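Envelopment polyprotein (Bovine Schmallenberg virus BH80/Germany/2011, PDB 7A56) probably drives fusion of the viral and host membranes during entry, as the class II fusion glycoprotein Gc, here in its postfusion conformation. Local coordinates at residues K138-S141 with P142-H145. Numbering follows the deposited sequence.
Sequences KCPS and PIPH
CG of Pro140 touches CD of Pro144 at 3.9 Å at the foot of a raised loop, the two side chains crossing at about a right angle. Next to them Ile143 reaches back across the turn. With CG1 beside its backbone N (chi1 -55°) and the chain bent again at chi2 -58°, CD1 comes to 3.5 Å from the carbonyl O of Pro140 and 4.2 Å from CB of Cys139. The cis peptide between Ser141 and Pro142 helps to bring these side chains together: it folds the chain back locally over Pro140 to Ile143, without any hydrogen bond across the turn, after which the chain runs on in roughly its former direction. Beyond the turn, His145 ND1 donates to Ile143 O at 2.7 Å, in the ring plane and nearly in line with the carbonyl.

Tyr176 on strand 172-183 touches Pro140, Ile143 and Pro144, and the Cys139-Cys174 disulfide ties the loop to that same strand. NH1 of Arg297 of a neighbouring subunit hydrogen-bonds to Pro140 O, so the loop also takes part in the trimer interface. This is a type VIb (cis-proline) turn in the connection between strands 98-134 and 150-158, toward one end of the elongated, beta-rich class II fusion protein.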
# COMPACT_ATOMS: atom_id res chain seq x y z
N LYS A 138 -7.92 18.75 -51.61
CA LYS A 138 -7.18 18.08 -50.57
C LYS A 138 -8.15 17.53 -49.51
O LYS A 138 -9.36 17.81 -49.53
CB LYS A 138 -6.15 19.03 -49.94
CG LYS A 138 -6.78 20.09 -49.11
CD LYS A 138 -6.12 21.44 -49.28
CE LYS A 138 -4.69 21.44 -48.84
NZ LYS A 138 -4.54 21.57 -47.34
N CYS A 139 -7.61 16.69 -48.64
CA CYS A 139 -8.42 16.07 -47.59
C CYS A 139 -9.06 17.18 -46.74
O CYS A 139 -8.41 18.20 -46.49
CB CYS A 139 -7.55 15.17 -46.74
SG CYS A 139 -6.98 13.68 -47.58
N PRO A 140 -10.32 17.03 -46.33
CA PRO A 140 -10.95 18.05 -45.47
C PRO A 140 -10.28 18.11 -44.10
O PRO A 140 -9.65 17.15 -43.65
CB PRO A 140 -12.40 17.58 -45.37
CG PRO A 140 -12.30 16.05 -45.51
CD PRO A 140 -11.24 15.91 -46.61
N SER A 141 -10.34 19.30 -43.48
CA SER A 141 -9.82 19.56 -42.10
C SER A 141 -10.98 20.03 -41.24
O SER A 141 -11.59 21.05 -41.55
CB SER A 141 -8.73 20.64 -42.04
OG SER A 141 -7.70 20.47 -43.00
N PRO A 142 -11.35 19.27 -40.23
CA PRO A 142 -10.79 17.96 -39.91
C PRO A 142 -11.42 16.90 -40.81
O PRO A 142 -12.36 17.21 -41.54
CB PRO A 142 -11.25 17.75 -38.48
CG PRO A 142 -12.65 18.35 -38.53
CD PRO A 142 -12.48 19.60 -39.34
N ILE A 143 -10.91 15.68 -40.73
CA ILE A 143 -11.65 14.55 -41.29
C ILE A 143 -12.96 14.42 -40.51
O ILE A 143 -12.93 14.28 -39.27
CB ILE A 143 -10.82 13.25 -41.15
CG1 ILE A 143 -9.42 13.37 -41.80
CG2 ILE A 143 -11.63 12.02 -41.60
CD1 ILE A 143 -9.42 13.72 -43.32
N PRO A 144 -14.14 14.45 -41.16
CA PRO A 144 -15.39 14.32 -40.39
C PRO A 144 -15.51 12.97 -39.67
O PRO A 144 -15.17 11.91 -40.20
CB PRO A 144 -16.48 14.50 -41.45
CG PRO A 144 -15.85 14.21 -42.70
CD PRO A 144 -14.40 14.62 -42.59
N HIS A 145 -16.02 13.02 -38.44
CA HIS A 145 -16.17 11.77 -37.70
C HIS A 145 -17.11 11.98 -36.52
O HIS A 145 -17.28 13.10 -36.02
CB HIS A 145 -14.82 11.26 -37.20
CG HIS A 145 -14.09 12.22 -36.31
ND1 HIS A 145 -13.53 13.39 -36.78
CD2 HIS A 145 -13.78 12.15 -35.00
CE1 HIS A 145 -12.94 14.02 -35.77
NE2 HIS A 145 -13.07 13.28 -34.69